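Local coordinates for protein transmembrane oligosaccharyl transferase (Archaeoglobus fulgidus, PDB 3WAJ) that belongs to the STT3 family of oligosaccharyl transferases, pairing a helical transmembrane part of the GT-C clan with a core domain of helices and sheet, and holding a zinc ion, at residues Y76-H81 / I566-Q571; I224-M229 / L285-I290; I415-A420 / A428-A433; D521-Q526 / Y540-Y545; V729-A732 / P738-G741. All blocks are in the same frame, centred on the assembly; numbering follows the deposited sequence.

Overall arrangement
Contacts 2 and 3 lie in the helical membrane part, on the same side of the chain's centre, with centres about 20 Å apart; each joins two helices. Contact 1 ties the hairpin strand 78-79 of that part to a loop of the core domain, where His81 lies about 7 Å from the zinc ion, so the two parts meet near the metal site. Within the long stretch of chain it bridges, contacts 2, 3 and 4 follow in that order. Contact 4, inside the core domain, is a close neighbour of contact 1, with centres about 16 Å apart. Contact 5 comes last along the chain, about 36 Å from contact 1 between centres, and joins helices 717-732 and 740-755.

Contact 1: Y76-H81 / I566-Q571; sequences YGSYTH and IANPFQ. With SO4 (sulfate ion), chain C.
His81 directs an edge of its imidazole at one face of the Phe570 ring, an offset edge-to-face pair with centroids 5.1 Å apart and planes at 74°. The leading atom is His81 CE1, 3.5 Å from Phe570 CD1. At the rim of the phenyl ring, near its plane, comes the hydroxyl of Ser78. Another part of the imidazole's edge meets a sulfate ion, probably from the crystallisation liquor: His81 NE2 donates an almost straight hydrogen bond to SO4 O1 (3.1 Å, 173° at the hydrogen), with the acceptor in the ring plane. One flat ring thus uses its rim twice, against an aromatic face and toward an anion. His81 CG sits between the backbone N and the carbonyl carbon (chi1 72°), which swings the ring toward the other segment. His162 and Arg426 also bind the sulfate, and the side chain of His81 is about 7 Å from the zinc ion held by Asp47, Asp161 and His163.

The contact joins the two-stranded hairpin of the STT3 membrane part to a type I turn, Asn568 to Gln571, in the core domain. Pro569, whose ring restricts its phi, suits the second position of the turn, and Gln571 N closes it on Asn568 O at 2.9 Å. Nearer the strand, Asn568 ND2 approaches Ser78 OG to 3.1 Å; both small polar side chains are buried there. Phe570 is further packed edge-to-face with Tyr50, Phe82 and His555.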
# COMPACT_ATOMS: atom_id res chain seq x y z
N TYR A 76 2.57 18.98 -6.39
CA TYR A 76 1.86 19.61 -5.28
C TYR A 76 2.51 19.33 -3.93
O TYR A 76 2.57 20.20 -3.06
CB TYR A 76 0.38 19.17 -5.24
CG TYR A 76 -0.35 19.45 -6.53
CD1 TYR A 76 -0.93 20.70 -6.77
CD2 TYR A 76 -0.47 18.47 -7.52
CE1 TYR A 76 -1.61 20.96 -7.96
CE2 TYR A 76 -1.14 18.74 -8.72
CZ TYR A 76 -1.71 19.98 -8.92
OH TYR A 76 -2.37 20.25 -10.08
N GLY A 77 2.98 18.11 -3.74
CA GLY A 77 3.54 17.73 -2.45
C GLY A 77 2.46 17.11 -1.58
O GLY A 77 1.26 17.34 -1.80
N SER A 78 2.87 16.32 -0.59
CA SER A 78 1.94 15.60 0.27
C SER A 78 2.27 15.84 1.74
O SER A 78 3.44 15.71 2.16
CB SER A 78 2.02 14.08 -0.00
OG SER A 78 1.07 13.64 -0.95
N TYR A 79 1.24 16.15 2.52
CA TYR A 79 1.39 16.09 3.97
C TYR A 79 1.64 14.65 4.34
O TYR A 79 1.10 13.75 3.71
CB TYR A 79 0.12 16.57 4.66
CG TYR A 79 -0.16 18.02 4.41
CD1 TYR A 79 0.34 19.00 5.25
CD2 TYR A 79 -0.92 18.42 3.32
CE1 TYR A 79 0.09 20.32 5.02
CE2 TYR A 79 -1.17 19.74 3.08
CZ TYR A 79 -0.67 20.69 3.94
OH TYR A 79 -0.92 22.01 3.69
N THR A 80 2.43 14.43 5.38
CA THR A 80 2.83 13.09 5.76
C THR A 80 2.02 12.63 6.95
O THR A 80 2.20 13.13 8.07
CB THR A 80 4.34 13.05 6.14
OG1 THR A 80 4.56 13.86 7.31
CG2 THR A 80 5.18 13.63 5.04
N HIS A 81 1.12 11.67 6.75
CA HIS A 81 0.40 11.13 7.90
C HIS A 81 1.20 10.09 8.69
O HIS A 81 0.82 9.75 9.81
CB HIS A 81 -0.97 10.58 7.54
CG HIS A 81 -0.92 9.30 6.77
ND1 HIS A 81 -0.75 9.26 5.40
CD2 HIS A 81 -1.01 8.01 7.18
CE1 HIS A 81 -0.73 8.00 5.00
NE2 HIS A 81 -0.89 7.22 6.06
N ILE A 566 4.39 11.78 -9.91
CA ILE A 566 3.10 12.45 -10.01
C ILE A 566 2.07 11.79 -9.07
O ILE A 566 1.21 12.46 -8.47
CB ILE A 566 2.63 12.40 -11.48
CG1 ILE A 566 3.01 13.69 -12.21
CG2 ILE A 566 1.12 12.06 -11.61
CD1 ILE A 566 4.50 13.78 -12.58
N ALA A 567 2.16 10.47 -8.93
CA ALA A 567 1.18 9.72 -8.15
C ALA A 567 1.81 8.83 -7.06
O ALA A 567 2.96 8.38 -7.20
CB ALA A 567 0.26 8.92 -9.07
N ASN A 568 1.01 8.52 -6.04
CA ASN A 568 1.43 8.03 -4.72
C ASN A 568 0.65 6.81 -4.31
O ASN A 568 -0.53 6.67 -4.67
CB ASN A 568 0.97 9.04 -3.64
CG ASN A 568 2.03 10.01 -3.26
OD1 ASN A 568 3.21 9.74 -3.46
ND2 ASN A 568 1.63 11.15 -2.70
N PRO A 569 1.24 5.97 -3.45
CA PRO A 569 0.45 4.93 -2.79
C PRO A 569 -0.48 5.44 -1.68
O PRO A 569 -1.16 4.62 -1.06
CB PRO A 569 1.53 3.98 -2.25
CG PRO A 569 2.72 4.21 -3.18
CD PRO A 569 2.69 5.70 -3.37
N PHE A 570 -0.51 6.76 -1.43
CA PHE A 570 -1.61 7.37 -0.66
C PHE A 570 -2.76 7.74 -1.58
O PHE A 570 -3.68 8.43 -1.15
CB PHE A 570 -1.16 8.67 0.03
CG PHE A 570 0.11 8.53 0.80
CD1 PHE A 570 0.28 7.49 1.69
CD2 PHE A 570 1.14 9.43 0.61
CE1 PHE A 570 1.47 7.34 2.38
CE2 PHE A 570 2.34 9.28 1.29
CZ PHE A 570 2.50 8.25 2.18
N GLN A 571 -2.67 7.32 -2.84
CA GLN A 571 -3.65 7.61 -3.90
C GLN A 571 -3.78 9.08 -4.28
O GLN A 571 -4.82 9.52 -4.75
CB GLN A 571 -5.02 6.97 -3.57
CG GLN A 571 -4.95 5.43 -3.48
CD GLN A 571 -6.25 4.80 -2.99
OE1 GLN A 571 -7.23 5.49 -2.70
NE2 GLN A 571 -6.26 3.48 -2.89
S SO4 C . -2.45 3.88 6.80
O1 SO4 C . -1.17 4.15 6.15
O2 SO4 C . -3.30 5.07 6.66
O3 SO4 C . -3.07 2.73 6.15
O4 SO4 C . -2.30 3.58 8.23

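Contact 2: I224-M229 / L285-I290; sequences IILAFM and LGSAVI
Leu226 makes this contact with both of its methyl branches, one meeting an apolar partner and the other a polar one. The apolar part is a branched-chain pair: Leu226 CD2 rests 4.0 Å from Ile290 CG2 and equally close to Ile290 CB, the two side chains crossing at about a right angle. Ile290 CG2 is anti to its own backbone N, which brings that methyl to the neighbouring helix while CG1 takes a different direction. Branched aliphatic residues suit such a meeting because they fill space without asking for polar partners.

The second kind is van der Waals contact with a hydroxyl. Leu226 CD1 lies 3.5 Å from Ser287 OG, whose hydrogen-bonding need is met within its own helix by Val283 O. Self-contained in this way, serine can be tolerated among apolar neighbours, and its small size probably helps the helices to come close here: the CA atoms of Leu226 and Ser287 are 7.4 Å apart.

Helices 221-234 and 278-303 are thereby joined in the membrane part. Helix 243-261 borders the contact, its Phe254 touching Ser287 and its Ser247 and Ala250 touching Met229, while Phe228 packs on helices 163-181 and 405-420.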
# COMPACT_ATOMS: atom_id res chain seq x y z
N ILE A 224 -13.01 3.88 23.21
CA ILE A 224 -13.06 2.49 23.68
C ILE A 224 -12.96 2.39 25.20
O ILE A 224 -13.83 1.82 25.85
CB ILE A 224 -11.98 1.62 23.00
CG1 ILE A 224 -12.31 1.43 21.51
CG2 ILE A 224 -11.85 0.27 23.69
CD1 ILE A 224 -11.23 0.68 20.74
N ILE A 225 -11.90 2.95 25.76
CA ILE A 225 -11.72 3.00 27.21
C ILE A 225 -12.87 3.73 27.92
O ILE A 225 -13.28 3.34 29.01
CB ILE A 225 -10.38 3.66 27.59
CG1 ILE A 225 -9.23 2.85 26.99
CG2 ILE A 225 -10.23 3.76 29.11
CD1 ILE A 225 -7.86 3.43 27.27
N LEU A 226 -13.39 4.78 27.30
CA LEU A 226 -14.51 5.51 27.91
C LEU A 226 -15.75 4.63 27.95
O LEU A 226 -16.54 4.74 28.88
CB LEU A 226 -14.78 6.81 27.17
CG LEU A 226 -13.77 7.92 27.43
CD1 LEU A 226 -14.07 9.10 26.51
CD2 LEU A 226 -13.79 8.36 28.89
N ALA A 227 -15.91 3.76 26.97
CA ALA A 227 -16.98 2.76 27.02
C ALA A 227 -16.84 1.83 28.23
O ALA A 227 -17.84 1.40 28.81
CB ALA A 227 -17.07 1.96 25.72
N PHE A 228 -15.60 1.54 28.63
CA PHE A 228 -15.35 0.74 29.84
C PHE A 228 -15.99 1.42 31.04
O PHE A 228 -16.59 0.77 31.89
CB PHE A 228 -13.85 0.56 30.16
CG PHE A 228 -13.07 -0.17 29.09
CD1 PHE A 228 -13.71 -0.84 28.06
CD2 PHE A 228 -11.69 -0.18 29.14
CE1 PHE A 228 -12.97 -1.51 27.07
CE2 PHE A 228 -10.94 -0.84 28.16
CZ PHE A 228 -11.59 -1.51 27.13
N MET A 229 -15.83 2.74 31.11
CA MET A 229 -16.36 3.49 32.24
C MET A 229 -17.86 3.61 32.14
O MET A 229 -18.57 3.42 33.13
CB MET A 229 -15.69 4.86 32.36
CG MET A 229 -14.18 4.76 32.49
SD MET A 229 -13.37 6.36 32.47
CE MET A 229 -14.16 7.12 33.89
N LEU A 285 -7.67 15.26 25.58
CA LEU A 285 -8.00 16.20 26.66
C LEU A 285 -9.47 16.08 27.06
O LEU A 285 -9.80 16.06 28.24
CB LEU A 285 -7.71 17.65 26.27
CG LEU A 285 -6.26 18.13 26.25
CD1 LEU A 285 -6.17 19.46 25.49
CD2 LEU A 285 -5.70 18.27 27.66
N GLY A 286 -10.35 16.00 26.07
CA GLY A 286 -11.76 15.84 26.34
C GLY A 286 -12.01 14.58 27.15
O GLY A 286 -12.74 14.60 28.14
N SER A 287 -11.37 13.48 26.74
CA SER A 287 -11.50 12.20 27.44
C SER A 287 -11.10 12.33 28.90
O SER A 287 -11.68 11.69 29.77
CB SER A 287 -10.65 11.12 26.75
OG SER A 287 -11.21 10.78 25.50
N ALA A 288 -10.11 13.18 29.16
CA ALA A 288 -9.62 13.39 30.51
C ALA A 288 -10.71 14.08 31.32
O ALA A 288 -10.92 13.79 32.49
CB ALA A 288 -8.36 14.21 30.49
N VAL A 289 -11.39 15.01 30.67
CA VAL A 289 -12.48 15.73 31.28
C VAL A 289 -13.67 14.81 31.57
O VAL A 289 -14.20 14.84 32.68
CB VAL A 289 -12.90 16.91 30.41
CG1 VAL A 289 -14.11 17.60 31.02
CG2 VAL A 289 -11.74 17.86 30.28
N ILE A 290 -14.08 14.01 30.58
CA ILE A 290 -15.15 13.01 30.75
C ILE A 290 -14.88 12.12 31.97
O ILE A 290 -15.76 11.90 32.81
CB ILE A 290 -15.25 12.05 29.55
CG1 ILE A 290 -15.22 12.79 28.21
CG2 ILE A 290 -16.49 11.16 29.69
CD1 ILE A 290 -16.46 13.49 27.88

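Contact 3: I415-A420 / A428-A433; sequences IAMFIA and AYYFAA
Met417 reaches its partners through an unusual path: its first torsion, -143°, lies off the staggered positions, and the chain then bends twice more. The bend lays its methylene along one neighbour and its sulfur beside another. Met417 CG lies 3.7 Å from Phe431 CE1, the two side chains sliding past each other in opposite directions, whereas Met417 SD stands 4.0 Å from Tyr430 CB. The sulfur also makes a Met-aromatic contact with the Tyr430 ring, 5.3 Å from its centroid, in an oblique approach. A flexible, polarisable methionine suits a place where it must fit against two aromatic residues at once.

These residues lie at the closed end of a helical hairpin in the membrane part, on either side of its connecting loop. The segments of helix 405-420 and helix 429-446 run nearly antiparallel at 160°, with axes approaching to 10.5 Å, wide enough to hold large side chains.

Phe431 also reaches the backbone: its CE1 is 3.8 Å from Phe418 N, which lies at the ring edge. Phe418 and Phe431 meet obliquely, planes at 47° and Phe418 CD2 4.1 Å from Phe431 CE1. Tyr430 leads its hydroxyl away to a hydrogen bond with Tyr211 OH, while neighbouring Tyr429 OH is hydrogen-bonded to Glu166 OE2 and the Tyr429 ring packs against His163, a ligand of the zinc ion.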
# COMPACT_ATOMS: atom_id res chain seq x y z
N ILE A 415 -15.89 -6.57 20.76
CA ILE A 415 -17.08 -6.17 20.02
C ILE A 415 -16.87 -4.88 19.23
O ILE A 415 -17.29 -4.78 18.09
CB ILE A 415 -18.28 -6.00 20.96
CG1 ILE A 415 -18.63 -7.35 21.59
CG2 ILE A 415 -19.48 -5.42 20.22
CD1 ILE A 415 -19.59 -7.22 22.74
N ALA A 416 -16.22 -3.90 19.84
CA ALA A 416 -15.95 -2.63 19.15
C ALA A 416 -15.10 -2.90 17.93
O ALA A 416 -15.32 -2.33 16.86
CB ALA A 416 -15.25 -1.66 20.07
N MET A 417 -14.11 -3.78 18.10
CA MET A 417 -13.27 -4.23 17.00
C MET A 417 -14.15 -4.80 15.89
O MET A 417 -14.09 -4.36 14.74
CB MET A 417 -12.31 -5.31 17.52
CG MET A 417 -10.91 -5.29 16.94
SD MET A 417 -9.71 -4.33 17.90
CE MET A 417 -10.29 -2.66 17.68
N PHE A 418 -14.98 -5.76 16.28
CA PHE A 418 -15.91 -6.40 15.37
C PHE A 418 -16.83 -5.41 14.69
O PHE A 418 -16.94 -5.40 13.46
CB PHE A 418 -16.75 -7.41 16.14
CG PHE A 418 -16.55 -8.81 15.70
CD1 PHE A 418 -17.30 -9.32 14.65
CD2 PHE A 418 -15.62 -9.62 16.33
CE1 PHE A 418 -17.12 -10.63 14.23
CE2 PHE A 418 -15.44 -10.93 15.92
CZ PHE A 418 -16.19 -11.44 14.87
N ILE A 419 -17.49 -4.57 15.48
CA ILE A 419 -18.45 -3.60 14.96
C ILE A 419 -17.80 -2.63 13.96
O ILE A 419 -18.33 -2.38 12.89
CB ILE A 419 -19.15 -2.83 16.11
CG1 ILE A 419 -20.00 -3.78 16.97
CG2 ILE A 419 -20.02 -1.72 15.56
CD1 ILE A 419 -21.16 -4.41 16.24
N ALA A 420 -16.63 -2.10 14.31
CA ALA A 420 -16.00 -1.09 13.46
C ALA A 420 -15.26 -1.69 12.26
O ALA A 420 -15.24 -1.10 11.18
CB ALA A 420 -15.06 -0.21 14.28
N ALA A 428 -7.64 -6.18 9.32
CA ALA A 428 -7.68 -7.55 9.82
C ALA A 428 -6.69 -7.80 10.96
O ALA A 428 -7.00 -8.53 11.90
CB ALA A 428 -7.44 -8.53 8.69
N TYR A 429 -5.51 -7.17 10.87
CA TYR A 429 -4.45 -7.38 11.86
C TYR A 429 -4.88 -7.08 13.30
O TYR A 429 -4.31 -7.62 14.26
CB TYR A 429 -3.18 -6.60 11.49
CG TYR A 429 -3.38 -5.12 11.30
CD1 TYR A 429 -3.40 -4.24 12.37
CD2 TYR A 429 -3.53 -4.58 10.03
CE1 TYR A 429 -3.59 -2.88 12.20
CE2 TYR A 429 -3.70 -3.24 9.84
CZ TYR A 429 -3.74 -2.39 10.93
OH TYR A 429 -3.92 -1.03 10.75
N TYR A 430 -5.89 -6.24 13.46
CA TYR A 430 -6.39 -5.95 14.79
C TYR A 430 -7.08 -7.15 15.46
O TYR A 430 -7.20 -7.20 16.69
CB TYR A 430 -7.32 -4.74 14.75
CG TYR A 430 -6.62 -3.38 14.79
CD1 TYR A 430 -5.87 -3.00 15.89
CD2 TYR A 430 -6.77 -2.48 13.76
CE1 TYR A 430 -5.27 -1.77 15.95
CE2 TYR A 430 -6.17 -1.23 13.81
CZ TYR A 430 -5.42 -0.89 14.91
OH TYR A 430 -4.82 0.35 14.98
N PHE A 431 -7.54 -8.11 14.65
CA PHE A 431 -8.23 -9.28 15.21
C PHE A 431 -7.22 -10.28 15.77
O PHE A 431 -7.57 -11.13 16.59
CB PHE A 431 -9.15 -9.94 14.18
CG PHE A 431 -10.41 -9.16 13.88
CD1 PHE A 431 -11.15 -8.59 14.91
CD2 PHE A 431 -10.85 -8.99 12.57
CE1 PHE A 431 -12.31 -7.87 14.64
CE2 PHE A 431 -12.01 -8.27 12.29
CZ PHE A 431 -12.74 -7.71 13.33
N ALA A 432 -5.98 -10.18 15.31
CA ALA A 432 -4.93 -11.11 15.71
C ALA A 432 -4.82 -11.26 17.23
O ALA A 432 -4.97 -12.36 17.76
CB ALA A 432 -3.61 -10.69 15.12
N ALA A 433 -4.57 -10.16 17.92
CA ALA A 433 -4.51 -10.18 19.38
C ALA A 433 -5.81 -10.69 19.98
O ALA A 433 -5.78 -11.36 21.01
CB ALA A 433 -4.19 -8.80 19.93

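Contact 4: D521-Q526 / Y540-Y545; sequences DEYYLQ and YPFETY
Tyr523 has its CG anti to the backbone N (chi1 -166°), sending the ring off the last turn of its helix toward Phe542, whose own CG is set between the backbone N and the carbonyl carbon (chi1 71°), which carries its ring to the tyrosine. The outcome is an offset edge-to-face pair in which the phenylalanine supplies the edge: Phe542 CE1 lies 3.8 Å from Tyr523 CD1, with centroids 5.6 Å apart and planes at 75°. Thr544 CG2 sits over the centre of one face of Phe542, 3.5 Å above the ring plane, and probably helps to fix its rotation.

Pro541 meets the far half of the same tyrosine. Its CG is 3.3 Å from Tyr523 CE2, a tight fit, and its CD is 3.4 Å from Tyr523 OH; the proline ring comes at the phenol end from the opposite direction, obliquely to the Tyr523 ring. Rigid and apolar, proline can be pressed there at little cost in flexibility. In the core domain this arrangement pins the C-terminal end of helix 517-524 to the loop that leads into strand 546-548 of the mixed sheet; Met564, on the neighbouring strand 564-565, touches Tyr523 as well.

Tyr540 adds its rim, with Tyr523 CE1 in the plane of its ring and 4.0 Å from Tyr540 CD2. All three partners, Tyr540, Pro541 and Phe542, approach from the same side of the Tyr523 ring plane. The hydroxyl of Tyr540 is hydrogen-bonded to Pro70 O, in the membrane part, and Tyr523 O takes a hydrogen bond from Tyr528 OH.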
# COMPACT_ATOMS: atom_id res chain seq x y z
N ASP A 521 19.38 14.83 -4.87
CA ASP A 521 19.98 14.26 -3.66
C ASP A 521 20.05 15.22 -2.48
O ASP A 521 19.73 14.82 -1.36
CB ASP A 521 21.34 13.61 -3.95
CG ASP A 521 21.22 12.30 -4.76
OD1 ASP A 521 22.27 11.71 -5.08
OD2 ASP A 521 20.10 11.86 -5.05
N GLU A 522 20.43 16.47 -2.71
CA GLU A 522 20.41 17.48 -1.62
C GLU A 522 18.99 17.70 -1.11
O GLU A 522 18.74 17.72 0.09
CB GLU A 522 20.89 18.85 -2.09
CG GLU A 522 22.22 18.92 -2.75
CD GLU A 522 22.36 20.19 -3.56
OE1 GLU A 522 21.31 20.71 -4.00
OE2 GLU A 522 23.50 20.67 -3.73
N TYR A 523 18.08 17.91 -2.06
CA TYR A 523 16.72 18.35 -1.73
C TYR A 523 16.00 17.25 -0.95
O TYR A 523 15.28 17.52 0.01
CB TYR A 523 15.94 18.74 -3.01
CG TYR A 523 14.67 19.50 -2.73
CD1 TYR A 523 13.48 19.11 -3.30
CD2 TYR A 523 14.67 20.60 -1.87
CE1 TYR A 523 12.30 19.81 -3.05
CE2 TYR A 523 13.50 21.30 -1.60
CZ TYR A 523 12.32 20.90 -2.20
OH TYR A 523 11.15 21.58 -1.94
N TYR A 524 16.24 16.01 -1.36
CA TYR A 524 15.74 14.82 -0.67
C TYR A 524 15.97 14.88 0.84
O TYR A 524 15.15 14.38 1.62
CB TYR A 524 16.46 13.60 -1.25
CG TYR A 524 15.87 12.25 -0.92
CD1 TYR A 524 16.42 11.46 0.08
CD2 TYR A 524 14.76 11.77 -1.61
CE1 TYR A 524 15.90 10.23 0.39
CE2 TYR A 524 14.22 10.52 -1.31
CZ TYR A 524 14.80 9.76 -0.31
OH TYR A 524 14.29 8.52 0.02
N LEU A 525 17.07 15.52 1.26
CA LEU A 525 17.44 15.52 2.67
C LEU A 525 17.06 16.79 3.43
O LEU A 525 17.32 16.92 4.62
CB LEU A 525 18.92 15.20 2.84
CG LEU A 525 19.29 13.87 2.19
CD1 LEU A 525 20.79 13.70 2.15
CD2 LEU A 525 18.64 12.71 2.95
N GLN A 526 16.41 17.73 2.74
CA GLN A 526 16.06 19.01 3.36
C GLN A 526 14.81 18.96 4.23
O GLN A 526 13.84 18.23 3.94
CB GLN A 526 15.85 20.10 2.30
CG GLN A 526 17.08 20.47 1.55
CD GLN A 526 18.16 20.98 2.47
OE1 GLN A 526 19.23 20.39 2.57
NE2 GLN A 526 17.88 22.10 3.14
N TYR A 540 9.01 24.99 -5.90
CA TYR A 540 10.30 24.31 -5.73
C TYR A 540 11.48 25.28 -5.78
O TYR A 540 11.42 26.25 -6.52
CB TYR A 540 10.46 23.21 -6.79
CG TYR A 540 9.44 22.11 -6.61
CD1 TYR A 540 8.21 22.18 -7.22
CD2 TYR A 540 9.72 21.00 -5.81
CE1 TYR A 540 7.25 21.16 -7.05
CE2 TYR A 540 8.79 19.98 -5.63
CZ TYR A 540 7.55 20.07 -6.26
OH TYR A 540 6.62 19.06 -6.07
N PRO A 541 12.54 25.00 -5.00
CA PRO A 541 13.73 25.85 -4.85
C PRO A 541 14.65 25.71 -6.04
O PRO A 541 15.73 26.31 -6.09
CB PRO A 541 14.44 25.28 -3.61
CG PRO A 541 13.48 24.30 -3.00
CD PRO A 541 12.61 23.82 -4.10
N PHE A 542 14.24 24.87 -6.98
CA PHE A 542 14.98 24.72 -8.21
C PHE A 542 14.11 24.19 -9.34
O PHE A 542 12.98 23.71 -9.15
CB PHE A 542 16.22 23.81 -8.02
CG PHE A 542 15.89 22.33 -7.81
CD1 PHE A 542 15.24 21.89 -6.65
CD2 PHE A 542 16.26 21.38 -8.76
CE1 PHE A 542 14.96 20.52 -6.45
CE2 PHE A 542 15.98 20.02 -8.57
CZ PHE A 542 15.33 19.59 -7.41
N GLU A 543 14.68 24.31 -10.52
CA GLU A 543 14.16 23.81 -11.77
C GLU A 543 13.88 22.27 -11.71
O GLU A 543 14.80 21.47 -11.79
CB GLU A 543 15.22 24.21 -12.83
CG GLU A 543 16.74 24.27 -12.28
CD GLU A 543 17.17 25.55 -11.45
OE1 GLU A 543 18.28 25.56 -10.84
OE2 GLU A 543 16.44 26.55 -11.41
N THR A 544 12.62 21.87 -11.55
CA THR A 544 12.28 20.45 -11.38
C THR A 544 11.50 19.79 -12.53
O THR A 544 11.03 20.46 -13.44
CB THR A 544 11.47 20.20 -10.09
OG1 THR A 544 10.23 20.93 -10.14
CG2 THR A 544 12.28 20.59 -8.85
N TYR A 545 11.33 18.47 -12.47
CA TYR A 545 10.45 17.76 -13.41
C TYR A 545 9.76 16.57 -12.74
O TYR A 545 10.22 16.09 -11.70
CB TYR A 545 11.22 17.29 -14.68
CG TYR A 545 12.44 16.43 -14.39
CD1 TYR A 545 12.30 15.10 -14.00
CD2 TYR A 545 13.72 16.95 -14.51
CE1 TYR A 545 13.42 14.32 -13.73
CE2 TYR A 545 14.85 16.17 -14.25
CZ TYR A 545 14.68 14.86 -13.85
OH TYR A 545 15.78 14.07 -13.59

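Contact 5: V729-A732 / P738-G741; sequences VMRA and PTMG
Arg731 lays its flat guanidinium group against the methyl of Thr739, and this is the tight part of the contact. Thr739 CG2 stands 3.4 Å above one face of the group, offset toward its rim, and is 3.5 Å from Arg731 NH1. The two side chains cross at about a right angle, and the methyl meets the broad face of the cation. A threonine suits the place because its two branches have separate tasks. With OG1 between the backbone N and the carbonyl carbon (chi1 61°), CG2 is left beside the backbone N, facing the arginine.

Toward the base of the side chain the fit is looser. Arg731 CD and Arg731 NE each come only to 4.0 Å from Pro738 CA, and the proline points its own ring away, onto Leu667 and Ala728, where it is buried. Arg731 itself remains partly exposed, on the solvent side.

The contact spans the short loop between helix 717-732 and helix 740-755. Thr739 occupies the N-cap position of the second helix; its OG1 shares weak hydrogen bonds with Glu704 OE2 and Thr742 OG1, and its backbone N is bonded to Glu727 OE1. Near the end of the first helix, Arg731 is bent at chi3 and donates from NE to Ser737 O in the connection. That hydrogen bond and the methyl on its face probably help to orient the guanidinium. With NE satisfied as a donor by Ser737 O, the flat cation can accept an apolar methyl on one face, a dispersion contact that asks for no hydrogen bond.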
# COMPACT_ATOMS: atom_id res chain seq x y z
N VAL A 729 -3.48 -22.27 -23.22
CA VAL A 729 -4.41 -23.38 -23.25
C VAL A 729 -4.11 -24.31 -22.09
O VAL A 729 -5.01 -24.76 -21.39
CB VAL A 729 -4.30 -24.15 -24.56
CG1 VAL A 729 -5.16 -25.40 -24.52
CG2 VAL A 729 -4.71 -23.24 -25.72
N MET A 730 -2.82 -24.58 -21.90
CA MET A 730 -2.38 -25.39 -20.78
C MET A 730 -2.95 -24.86 -19.46
O MET A 730 -3.54 -25.63 -18.71
CB MET A 730 -0.86 -25.45 -20.71
CG MET A 730 -0.34 -26.17 -19.46
SD MET A 730 0.99 -25.30 -18.60
CE MET A 730 0.73 -25.91 -16.94
N ARG A 731 -2.78 -23.56 -19.19
CA ARG A 731 -3.25 -22.99 -17.92
C ARG A 731 -4.76 -22.88 -17.88
O ARG A 731 -5.37 -22.93 -16.81
CB ARG A 731 -2.58 -21.63 -17.66
CG ARG A 731 -1.08 -21.73 -17.35
CD ARG A 731 -0.35 -20.41 -17.46
NE ARG A 731 -0.42 -19.66 -16.21
CZ ARG A 731 0.58 -19.54 -15.35
NH1 ARG A 731 1.75 -20.09 -15.61
NH2 ARG A 731 0.41 -18.85 -14.23
N ALA A 732 -5.38 -22.78 -19.05
CA ALA A 732 -6.82 -22.58 -19.16
C ALA A 732 -7.68 -23.70 -18.57
O ALA A 732 -8.85 -23.49 -18.28
CB ALA A 732 -7.20 -22.35 -20.61
N PRO A 738 -2.95 -16.68 -18.41
CA PRO A 738 -1.52 -16.80 -18.74
C PRO A 738 -0.65 -15.84 -17.92
O PRO A 738 -1.18 -14.85 -17.39
CB PRO A 738 -1.46 -16.39 -20.22
CG PRO A 738 -2.91 -16.48 -20.73
CD PRO A 738 -3.75 -16.13 -19.53
N THR A 739 0.65 -16.14 -17.84
CA THR A 739 1.62 -15.20 -17.26
C THR A 739 1.58 -13.90 -18.04
O THR A 739 1.26 -13.90 -19.24
CB THR A 739 3.06 -15.76 -17.29
OG1 THR A 739 3.44 -15.98 -18.65
CG2 THR A 739 3.18 -17.07 -16.49
N MET A 740 1.93 -12.81 -17.39
CA MET A 740 1.76 -11.48 -17.99
C MET A 740 2.52 -11.28 -19.30
O MET A 740 2.00 -10.64 -20.23
CB MET A 740 2.07 -10.39 -16.97
CG MET A 740 0.95 -10.22 -15.96
SD MET A 740 1.31 -9.05 -14.63
CE MET A 740 2.79 -9.85 -13.95
N GLY A 741 3.73 -11.81 -19.39
CA GLY A 741 4.48 -11.80 -20.63
C GLY A 741 3.73 -12.47 -21.77
O GLY A 741 3.71 -11.97 -22.92